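Local atomic coordinates of aminotransferase, class I (Staphylococcus aureus, PDB entry 2O1B), a protein that probably catalyses the reversible, pyridoxal-phosphate-dependent transfer of amino groups between amino acids and 2-oxo acids, as aspartate transaminases do. Residues P126-N131 and K276-H281; L160-P165 and Y189-T194; H166-W171 and K200-E205. All coordinates share one frame; numbering follows the deposited sequence.

Contact 1 (P126-N131 and K276-H281); sequences PTCVIN and KKYQTH
Cys128, at the C-terminal end of helix 118-129, lies beside Tyr278 in the C-terminal half of helix 269-282, their CA atoms 6.7 Å apart, and a close backbone approach is made at this one point. The first helix stops just beyond it: Pro126 O takes the amide hydrogens of both Ile130 N, at 2.9 Å, and Val129 N, and Ile130 has already left helical angles. The sulfur of Cys128 comes in at the root of the tyrosine side chain, with SG 3.3 Å from Tyr278 CB. It stands 4.3 Å from the centroid of the Tyr278 ring and 41° off the ring normal, an oblique sulfur-aromatic contact. A cysteine suits this site because its short side chain ends in a polarisable atom that can settle close to the aromatic system. With CG anti to its backbone N (chi1 178°), Tyr278 sends its ring toward the last turn of the other helix, where Thr127 crosses it at about a right angle and rests CG2 3.7 Å from Tyr278 CE2. Threonine offers the ring a methyl group, and tyrosine is long and flat enough to bridge the two helices and meet both neighbours. Both helices belong to the large, cofactor-binding domain of a fold-type I aminotransferase, and the contact lies at the dimer interface. Cys128 also packs on Leu26 of the second subunit, Lys277 forms a salt bridge with Asp31 of that subunit, and Thr280 O receives a hydrogen bond from its Lys119, a residue of the cofactor pocket.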
loop_
_atom_site.group_PDB
_atom_site.type_symbol
_atom_site.label_atom_id
_atom_site.label_comp_id
_atom_site.label_asym_id
_atom_site.label_seq_id
_atom_site.Cartn_x
_atom_site.Cartn_y
_atom_site.Cartn_z
ATOM N N PRO A 126 -0.888 -14.493 -0.919
ATOM C CA PRO A 126 -0.000 -15.603 -1.309
ATOM C C PRO A 126 1.456 -15.394 -0.906
ATOM O O PRO A 126 2.123 -16.348 -0.489
ATOM C CB PRO A 126 -0.147 -15.638 -2.827
ATOM C CG PRO A 126 -1.515 -15.006 -3.079
ATOM C CD PRO A 126 -1.553 -13.903 -2.097
ATOM N N THR A 127 1.954 -14.167 -1.042
ATOM C CA THR A 127 3.334 -13.849 -0.658
ATOM C C THR A 127 3.569 -14.216 0.808
ATOM O O THR A 127 4.643 -14.734 1.166
ATOM C CB THR A 127 3.672 -12.348 -0.922
ATOM O OG1 THR A 127 3.899 -12.156 -2.323
ATOM C CG2 THR A 127 4.921 -11.903 -0.172
ATOM N N CYS A 128 2.541 -13.966 1.625
ATOM C CA CYS A 128 2.568 -14.233 3.061
ATOM C C CYS A 128 2.410 -15.689 3.465
ATOM O O CYS A 128 2.903 -16.080 4.520
ATOM C CB CYS A 128 1.486 -13.430 3.760
ATOM S SG CYS A 128 1.716 -11.686 3.555
ATOM N N VAL A 129 1.732 -16.485 2.639
ATOM C CA VAL A 129 1.212 -17.775 3.082
ATOM C C VAL A 129 1.759 -18.980 2.317
ATOM O O VAL A 129 1.947 -20.049 2.902
ATOM C CB VAL A 129 -0.350 -17.760 3.070
ATOM C CG1 VAL A 129 -0.915 -19.137 2.843
ATOM C CG2 VAL A 129 -0.875 -17.176 4.357
ATOM N N ILE A 130 2.046 -18.807 1.026
ATOM C CA ILE A 130 2.470 -19.933 0.185
ATOM C C ILE A 130 3.947 -19.876 -0.186
ATOM O O ILE A 130 4.599 -18.846 -0.025
ATOM C CB ILE A 130 1.578 -20.068 -1.095
ATOM C CG1 ILE A 130 1.955 -19.025 -2.154
ATOM C CG2 ILE A 130 0.074 -19.981 -0.735
ATOM C CD1 ILE A 130 1.495 -19.376 -3.563
ATOM N N ASN A 131 4.474 -20.993 -0.683
ATOM C CA ASN A 131 5.845 -21.052 -1.175
ATOM C C ASN A 131 5.881 -21.320 -2.688
ATOM O O ASN A 131 4.912 -21.839 -3.241
ATOM C CB ASN A 131 6.637 -22.108 -0.390
ATOM C CG ASN A 131 6.769 -21.749 1.089
ATOM O OD1 ASN A 131 7.329 -20.708 1.436
ATOM N ND2 ASN A 131 6.228 -22.599 1.960
ATOM N N LYS A 276 0.141 -9.288 8.939
ATOM C CA LYS A 276 0.623 -8.217 9.818
ATOM C C LYS A 276 2.140 -8.052 9.672
ATOM O O LYS A 276 2.630 -6.947 9.505
ATOM C CB LYS A 276 0.248 -8.488 11.282
ATOM C CG LYS A 276 -1.245 -8.363 11.588
ATOM C CD LYS A 276 -1.532 -8.582 13.061
ATOM C CE LYS A 276 -1.159 -7.340 13.882
ATOM N NZ LYS A 276 -1.521 -7.444 15.323
ATOM N N LYS A 277 2.886 -9.151 9.708
ATOM C CA LYS A 277 4.328 -9.057 9.507
ATOM C C LYS A 277 4.678 -8.447 8.138
ATOM O O LYS A 277 5.564 -7.593 8.022
ATOM C CB LYS A 277 5.004 -10.422 9.665
ATOM C CG LYS A 277 6.500 -10.292 9.762
ATOM C CD LYS A 277 7.208 -11.616 9.696
ATOM C CE LYS A 277 8.659 -11.398 9.314
ATOM N NZ LYS A 277 9.279 -10.273 10.071
ATOM N N TYR A 278 3.980 -8.884 7.101
ATOM C CA TYR A 278 4.230 -8.372 5.761
ATOM C C TYR A 278 4.029 -6.863 5.719
ATOM O O TYR A 278 4.830 -6.141 5.121
ATOM C CB TYR A 278 3.285 -9.035 4.764
ATOM C CG TYR A 278 3.433 -8.534 3.343
ATOM C CD1 TYR A 278 2.531 -7.614 2.807
ATOM C CD2 TYR A 278 4.477 -8.979 2.536
ATOM C CE1 TYR A 278 2.660 -7.167 1.496
ATOM C CE2 TYR A 278 4.617 -8.524 1.232
ATOM C CZ TYR A 278 3.707 -7.625 0.718
ATOM O OH TYR A 278 3.849 -7.194 -0.578
ATOM N N GLN A 279 2.971 -6.394 6.373
ATOM C CA GLN A 279 2.649 -4.974 6.372
ATOM C C GLN A 279 3.588 -4.105 7.232
ATOM O O GLN A 279 3.654 -2.897 7.026
ATOM C CB GLN A 279 1.162 -4.744 6.683
ATOM C CG GLN A 279 0.257 -5.366 5.599
ATOM C CD GLN A 279 -1.216 -5.004 5.675
ATOM O OE1 GLN A 279 -1.937 -5.145 4.676
ATOM N NE2 GLN A 279 -1.689 -4.573 6.851
ATOM N N THR A 280 4.326 -4.700 8.171
ATOM C CA THR A 280 5.356 -3.923 8.894
ATOM C C THR A 280 6.548 -3.634 7.964
ATOM O O THR A 280 7.280 -2.656 8.155
ATOM C CB THR A 280 5.905 -4.628 10.155
ATOM O OG1 THR A 280 6.732 -5.724 9.760
ATOM C CG2 THR A 280 4.787 -5.130 11.059
ATOM N N HIS A 281 6.744 -4.499 6.975
ATOM C CA HIS A 281 7.828 -4.324 5.993
ATOM C C HIS A 281 7.495 -3.466 4.771
ATOM O O HIS A 281 8.393 -2.869 4.175
ATOM C CB HIS A 281 8.315 -5.680 5.489
ATOM C CG HIS A 281 8.766 -6.596 6.577
ATOM N ND1 HIS A 281 8.265 -7.873 6.726
ATOM C CD2 HIS A 281 9.665 -6.421 7.576
ATOM C CE1 HIS A 281 8.849 -8.448 7.763
ATOM N NE2 HIS A 281 9.695 -7.587 8.301
#

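Contact 2 (L160-P165 and Y189-T194); sequences LNLEPP and YPNNPT
Leu162 and the phenol end of Tyr189 approach from opposite directions, the isobutyl group meeting the hydroxyl in a buried part of the large domain of this fold-type I enzyme. Tyr189-Thr194, reading Tyr-Pro-Asn-Asn-Pro-Thr, is the asparagine- and proline-rich loop familiar from class I aminotransferases, and it follows strand 182-187. The forked end of Leu162 faces the oxygen with both methyls: CD1 is 3.9 Å and CD2 4.2 Å from Tyr189 OH. CD1 also faces the side-chain end of Asn191, so leucine supplies a branched apolar surface broad enough to meet two neighbours. The ring of Tyr189, set by a chi1 of -61° with CG anti to the carbonyl carbon, carries the hydroxyl nearer to Leu162 than the direction of CB alone would suggest.

The hydroxyl is not left among methyl groups without a partner, since Tyr189 OH hydrogen-bonds to Tyr167 O. One step further out, Leu162 is tied by backbone hydrogen bonds to Asp140, and its side chain packs on Pro139, so the sheet beside it sets its position. The loop is shaped by cis peptide bonds before Pro190 and Pro193, which bend the chain at both points. Pro193 rests on Trp340 and Arg379 of the four-stranded antiparallel sheet. Between these prolines sits Asn192, whose amide has two roles: OD1 accepts a hydrogen bond from Arg379 NH1, and ND2 donates one to O3 of the pyridoxal phosphate.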
loop_
_atom_site.group_PDB
_atom_site.type_symbol
_atom_site.label_atom_id
_atom_site.label_comp_id
_atom_site.label_asym_id
_atom_site.label_seq_id
_atom_site.Cartn_x
_atom_site.Cartn_y
_atom_site.Cartn_z
ATOM N N LEU A 160 -10.836 -22.774 -10.164
ATOM C CA LEU A 160 -11.918 -23.460 -9.475
ATOM C C LEU A 160 -13.157 -23.270 -10.352
ATOM O O LEU A 160 -13.751 -22.192 -10.381
ATOM C CB LEU A 160 -12.140 -22.862 -8.072
ATOM C CG LEU A 160 -13.312 -23.385 -7.213
ATOM C CD1 LEU A 160 -13.164 -24.875 -6.879
ATOM C CD2 LEU A 160 -13.487 -22.557 -5.940
ATOM N N ASN A 161 -13.530 -24.330 -11.062
ATOM C CA ASN A 161 -14.586 -24.225 -12.059
ATOM C C ASN A 161 -15.996 -24.173 -11.459
ATOM O O ASN A 161 -16.501 -25.135 -10.862
ATOM C CB ASN A 161 -14.431 -25.296 -13.145
ATOM C CG ASN A 161 -13.166 -25.102 -13.978
ATOM O OD1 ASN A 161 -12.829 -23.982 -14.378
ATOM N ND2 ASN A 161 -12.458 -26.196 -14.236
ATOM N N LEU A 162 -16.617 -23.006 -11.605
ATOM C CA LEU A 162 -17.957 -22.772 -11.080
ATOM C C LEU A 162 -18.953 -22.704 -12.234
ATOM O O LEU A 162 -18.679 -22.092 -13.268
ATOM C CB LEU A 162 -17.994 -21.486 -10.251
ATOM C CG LEU A 162 -16.884 -21.298 -9.205
ATOM C CD1 LEU A 162 -16.984 -19.924 -8.563
ATOM C CD2 LEU A 162 -16.935 -22.375 -8.141
ATOM N N GLU A 163 -20.104 -23.333 -12.050
ATOM C CA GLU A 163 -21.091 -23.459 -13.119
ATOM C C GLU A 163 -22.414 -22.805 -12.758
ATOM O O GLU A 163 -22.824 -22.839 -11.592
ATOM C CB GLU A 163 -21.306 -24.930 -13.470
ATOM C CG GLU A 163 -20.060 -25.582 -14.027
ATOM C CD GLU A 163 -20.277 -26.996 -14.481
ATOM O OE1 GLU A 163 -21.186 -27.679 -13.953
ATOM O OE2 GLU A 163 -19.514 -27.436 -15.369
ATOM N N PRO A 164 -23.099 -22.220 -13.760
ATOM C CA PRO A 164 -24.403 -21.605 -13.512
ATOM C C PRO A 164 -25.455 -22.687 -13.252
ATOM O O PRO A 164 -25.230 -23.845 -13.617
ATOM C CB PRO A 164 -24.696 -20.868 -14.829
ATOM C CG PRO A 164 -23.951 -21.626 -15.853
ATOM C CD PRO A 164 -22.705 -22.117 -15.181
ATOM N N PRO A 165 -26.600 -22.323 -12.655
ATOM C CA PRO A 165 -27.017 -20.990 -12.260
ATOM C C PRO A 165 -26.417 -20.488 -10.945
ATOM O O PRO A 165 -26.510 -19.293 -10.647
ATOM C CB PRO A 165 -28.538 -21.131 -12.096
ATOM C CG PRO A 165 -28.883 -22.525 -12.463
ATOM C CD PRO A 165 -27.640 -23.317 -12.344
ATOM N N TYR A 189 -18.152 -14.694 -2.147
ATOM C CA TYR A 189 -19.608 -14.686 -2.066
ATOM C C TYR A 189 -20.083 -13.494 -1.231
ATOM O O TYR A 189 -19.759 -13.388 -0.050
ATOM C CB TYR A 189 -20.163 -16.016 -1.522
ATOM C CG TYR A 189 -19.795 -17.162 -2.433
ATOM C CD1 TYR A 189 -18.684 -17.958 -2.169
ATOM C CD2 TYR A 189 -20.516 -17.396 -3.609
ATOM C CE1 TYR A 189 -18.319 -18.997 -3.035
ATOM C CE2 TYR A 189 -20.156 -18.404 -4.482
ATOM C CZ TYR A 189 -19.064 -19.206 -4.188
ATOM O OH TYR A 189 -18.724 -20.207 -5.055
ATOM N N PRO A 190 -20.849 -12.589 -1.846
ATOM C CA PRO A 190 -21.292 -12.613 -3.244
ATOM C C PRO A 190 -20.161 -12.591 -4.273
ATOM O O PRO A 190 -19.191 -11.832 -4.115
ATOM C CB PRO A 190 -22.138 -11.340 -3.358
ATOM C CG PRO A 190 -22.564 -11.046 -1.977
ATOM C CD PRO A 190 -21.392 -11.420 -1.128
ATOM N N ASN A 191 -20.287 -13.424 -5.315
ATOM C CA ASN A 191 -19.252 -13.523 -6.354
ATOM C C ASN A 191 -19.247 -12.338 -7.322
ATOM O O ASN A 191 -20.293 -11.883 -7.782
ATOM C CB ASN A 191 -19.370 -14.831 -7.152
ATOM C CG ASN A 191 -18.123 -15.127 -8.004
ATOM O OD1 ASN A 191 -18.207 -15.823 -9.019
ATOM N ND2 ASN A 191 -16.966 -14.623 -7.578
ATOM N N ASN A 192 -18.051 -11.846 -7.610
ATOM C CA ASN A 192 -17.844 -10.904 -8.685
ATOM C C ASN A 192 -17.134 -11.709 -9.771
ATOM O O ASN A 192 -15.968 -12.064 -9.593
ATOM C CB ASN A 192 -16.989 -9.738 -8.183
ATOM C CG ASN A 192 -16.840 -8.608 -9.213
ATOM O OD1 ASN A 192 -17.157 -8.764 -10.391
ATOM N ND2 ASN A 192 -16.341 -7.454 -8.752
ATOM N N PRO A 193 -17.778 -11.916 -10.937
ATOM C CA PRO A 193 -18.889 -11.169 -11.539
ATOM C C PRO A 193 -20.323 -11.738 -11.502
ATOM O O PRO A 193 -21.255 -11.044 -11.954
ATOM C CB PRO A 193 -18.454 -11.130 -12.990
ATOM C CG PRO A 193 -17.863 -12.586 -13.190
ATOM C CD PRO A 193 -17.312 -12.991 -11.841
ATOM N N THR A 194 -20.506 -12.964 -10.997
ATOM C CA THR A 194 -21.759 -13.712 -11.214
ATOM C C THR A 194 -22.895 -13.351 -10.247
ATOM O O THR A 194 -24.052 -13.671 -10.515
ATOM C CB THR A 194 -21.545 -15.237 -11.159
ATOM O OG1 THR A 194 -21.332 -15.629 -9.798
ATOM C CG2 THR A 194 -20.360 -15.673 -12.026
#

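Contact 3 (H166-W171 and K200-E205)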
loop_
_atom_site.group_PDB
_atom_site.type_symbol
_atom_site.label_atom_id
_atom_site.label_comp_id
_atom_site.label_asym_id
_atom_site.label_seq_id
_atom_site.Cartn_x
_atom_site.Cartn_y
_atom_site.Cartn_z
ATOM N N HIS A 166 -25.816 -21.376 -10.161
ATOM C CA HIS A 166 -25.537 -21.044 -8.763
ATOM C C HIS A 166 -24.057 -20.836 -8.422
ATOM O O HIS A 166 -23.745 -20.257 -7.378
ATOM C CB HIS A 166 -26.221 -22.053 -7.829
ATOM C CG HIS A 166 -27.715 -22.079 -7.970
ATOM N ND1 HIS A 166 -28.513 -21.022 -7.584
ATOM C CD2 HIS A 166 -28.554 -23.021 -8.459
ATOM C CE1 HIS A 166 -29.780 -21.314 -7.822
ATOM N NE2 HIS A 166 -29.833 -22.523 -8.351
ATOM N N TYR A 167 -23.163 -21.282 -9.304
ATOM C CA TYR A 167 -21.721 -21.029 -9.176
ATOM C C TYR A 167 -21.140 -21.358 -7.791
ATOM O O TYR A 167 -20.420 -20.549 -7.188
ATOM C CB TYR A 167 -21.390 -19.577 -9.569
ATOM C CG TYR A 167 -21.589 -19.286 -11.034
ATOM C CD1 TYR A 167 -22.703 -18.568 -11.482
ATOM C CD2 TYR A 167 -20.666 -19.744 -11.984
ATOM C CE1 TYR A 167 -22.884 -18.297 -12.840
ATOM C CE2 TYR A 167 -20.836 -19.478 -13.333
ATOM C CZ TYR A 167 -21.947 -18.752 -13.755
ATOM O OH TYR A 167 -22.102 -18.506 -15.099
ATOM N N LEU A 168 -21.469 -22.546 -7.285
ATOM C CA LEU A 168 -20.946 -23.013 -6.008
ATOM C C LEU A 168 -19.845 -24.055 -6.269
ATOM O O LEU A 168 -19.892 -24.752 -7.288
ATOM C CB LEU A 168 -22.079 -23.614 -5.173
ATOM C CG LEU A 168 -23.192 -22.701 -4.642
ATOM C CD1 LEU A 168 -24.139 -23.518 -3.751
ATOM C CD2 LEU A 168 -22.637 -21.478 -3.886
ATOM N N PRO A 169 -18.853 -24.168 -5.361
ATOM C CA PRO A 169 -17.777 -25.117 -5.633
ATOM C C PRO A 169 -18.283 -26.549 -5.616
ATOM O O PRO A 169 -19.213 -26.871 -4.870
ATOM C CB PRO A 169 -16.808 -24.904 -4.462
ATOM C CG PRO A 169 -17.195 -23.584 -3.859
ATOM C CD PRO A 169 -18.660 -23.486 -4.073
ATOM N N ASP A 170 -17.686 -27.396 -6.447
ATOM C CA ASP A 170 -17.947 -28.822 -6.376
ATOM C C ASP A 170 -16.618 -29.521 -6.159
ATOM O O ASP A 170 -15.883 -29.818 -7.113
ATOM C CB ASP A 170 -18.639 -29.349 -7.636
ATOM C CG ASP A 170 -19.067 -30.814 -7.497
ATOM O OD1 ASP A 170 -19.864 -31.290 -8.325
ATOM O OD2 ASP A 170 -18.622 -31.495 -6.553
ATOM N N TRP A 171 -16.324 -29.774 -4.888
ATOM C CA TRP A 171 -15.027 -30.268 -4.475
ATOM C C TRP A 171 -14.731 -31.657 -5.034
ATOM O O TRP A 171 -13.570 -32.004 -5.260
ATOM C CB TRP A 171 -14.909 -30.236 -2.947
ATOM C CG TRP A 171 -15.226 -28.887 -2.348
ATOM C CD1 TRP A 171 -16.282 -28.584 -1.538
ATOM C CD2 TRP A 171 -14.487 -27.667 -2.515
ATOM N NE1 TRP A 171 -16.246 -27.255 -1.186
ATOM C CE2 TRP A 171 -15.159 -26.668 -1.775
ATOM C CE3 TRP A 171 -13.326 -27.322 -3.216
ATOM C CZ2 TRP A 171 -14.700 -25.347 -1.709
ATOM C CZ3 TRP A 171 -12.878 -26.012 -3.159
ATOM C CH2 TRP A 171 -13.567 -25.036 -2.410
ATOM N N LYS A 200 -24.498 -20.854 4.961
ATOM C CA LYS A 200 -23.733 -21.412 6.060
ATOM C C LYS A 200 -23.238 -22.801 5.679
ATOM O O LYS A 200 -22.082 -23.145 5.923
ATOM C CB LYS A 200 -24.577 -21.474 7.325
ATOM C CG LYS A 200 -23.866 -22.120 8.513
ATOM C CD LYS A 200 -24.651 -21.924 9.792
ATOM C CE LYS A 200 -23.745 -22.067 11.001
ATOM N NZ LYS A 200 -24.418 -21.600 12.238
ATOM N N GLU A 201 -24.121 -23.576 5.056
ATOM C CA GLU A 201 -23.847 -24.965 4.710
ATOM C C GLU A 201 -22.772 -25.119 3.639
ATOM O O GLU A 201 -22.001 -26.076 3.686
ATOM C CB GLU A 201 -25.132 -25.680 4.278
ATOM C CG GLU A 201 -26.126 -25.964 5.420
ATOM C CD GLU A 201 -26.803 -24.698 5.952
ATOM O OE1 GLU A 201 -27.024 -24.598 7.176
ATOM O OE2 GLU A 201 -27.114 -23.799 5.144
ATOM N N VAL A 202 -22.714 -24.203 2.666
ATOM C CA VAL A 202 -21.661 -24.328 1.641
ATOM C C VAL A 202 -20.286 -23.999 2.253
ATOM O O VAL A 202 -19.273 -24.579 1.861
ATOM C CB VAL A 202 -21.941 -23.613 0.253
ATOM C CG1 VAL A 202 -23.389 -23.125 0.117
ATOM C CG2 VAL A 202 -20.950 -22.506 -0.054
ATOM N N PHE A 203 -20.275 -23.111 3.244
ATOM C CA PHE A 203 -19.059 -22.849 4.014
ATOM C C PHE A 203 -18.723 -24.060 4.901
ATOM O O PHE A 203 -17.553 -24.452 5.003
ATOM C CB PHE A 203 -19.161 -21.547 4.828
ATOM C CG PHE A 203 -19.015 -20.276 3.995
ATOM C CD1 PHE A 203 -18.073 -20.191 2.971
ATOM C CD2 PHE A 203 -19.810 -19.160 4.259
ATOM C CE1 PHE A 203 -17.936 -19.021 2.205
ATOM C CE2 PHE A 203 -19.681 -17.980 3.507
ATOM C CZ PHE A 203 -18.739 -17.915 2.476
ATOM N N ASP A 204 -19.740 -24.677 5.506
ATOM C CA ASP A 204 -19.523 -25.898 6.283
ATOM C C ASP A 204 -18.770 -26.938 5.457
ATOM O O ASP A 204 -17.834 -27.562 5.953
ATOM C CB ASP A 204 -20.843 -26.489 6.795
ATOM C CG ASP A 204 -21.481 -25.652 7.910
ATOM O OD1 ASP A 204 -22.661 -25.893 8.243
ATOM O OD2 ASP A 204 -20.805 -24.766 8.463
ATOM N N GLU A 205 -19.182 -27.110 4.205
ATOM C CA GLU A 205 -18.624 -28.149 3.337
ATOM C C GLU A 205 -17.158 -27.867 2.995
ATOM O O GLU A 205 -16.331 -28.783 2.978
ATOM C CB GLU A 205 -19.458 -28.313 2.055
ATOM C CG GLU A 205 -19.147 -29.617 1.310
ATOM C CD GLU A 205 -19.796 -29.727 -0.064
ATOM O OE1 GLU A 205 -20.662 -28.895 -0.413
ATOM O OE2 GLU A 205 -19.427 -30.665 -0.808
HETATM O O HOH W 1 -20.081 -26.348 -2.417
HETATM O O HOH W 2 -18.232 -25.597 -0.381
#
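Leu168 meets Val202 side chain to side chain, the two crossing at about a right angle with Leu168 CD1 4.0 Å from Val202 CG1. Two compact branched residues suit this outer margin, where a connecting loop lies against the first turns of helix 200-210 in the large domain.

Pro169 follows, with no amide hydrogen to offer but a carbonyl that is used: a water donates to Pro169 O at 2.7 Å and reaches on to Glu205 OE1, a longer 3.3 Å. The Pro169 ring lies against the indole, its CB 3.5 Å above the plane of Trp171 and off the ring centre. Asp170 turns its carboxylate to Ser172 OG; Asp170 OD2 remains 5.9 Å from Glu205 OE2, near enough that the like charges might slightly raise the proton affinity of either.

Trp171 closes the segment. Glu205, with CG anti to its backbone N and the chain extended beyond, runs antiparallel to the indole side chain and brings OE2 to 3.8 Å from Trp171 CD1, at the ring edge, with carboxylate and ring planes 87° apart. A second water accepts from Trp171 NE1 at 2.7 Å and donates to Val202 O at 2.7 Å. The indole also meets Phe210 edge-to-face. The carboxylate thus lies near the hydrogen-bearing, electropositive rim of the indole, probably a mildly favourable placement, while the polar joining of loop to helix depends on water.

In the fold
All three contacts lie within the large domain but serve different layers of it. Contact 2 is core: its touching residues are all buried, and its loop carries Asn192, which hydrogen-bonds to the cofactor. Contact 3 shares its neighbourhood, the centres being 11 Å apart, but faces outward, and adds bridging waters and a solvent-exposed carboxylate to an apolar pair. Their segments alternate along the chain: 160-165 runs directly into 166-171, so one connection is held first by the loop after strand 182-187 and then by the helix that follows. Contact 1, about 27 Å from contact 2 between centres, is partly buried; it encloses both in sequence and instead joins two helices, by sulfur and ring, where the subunits meet.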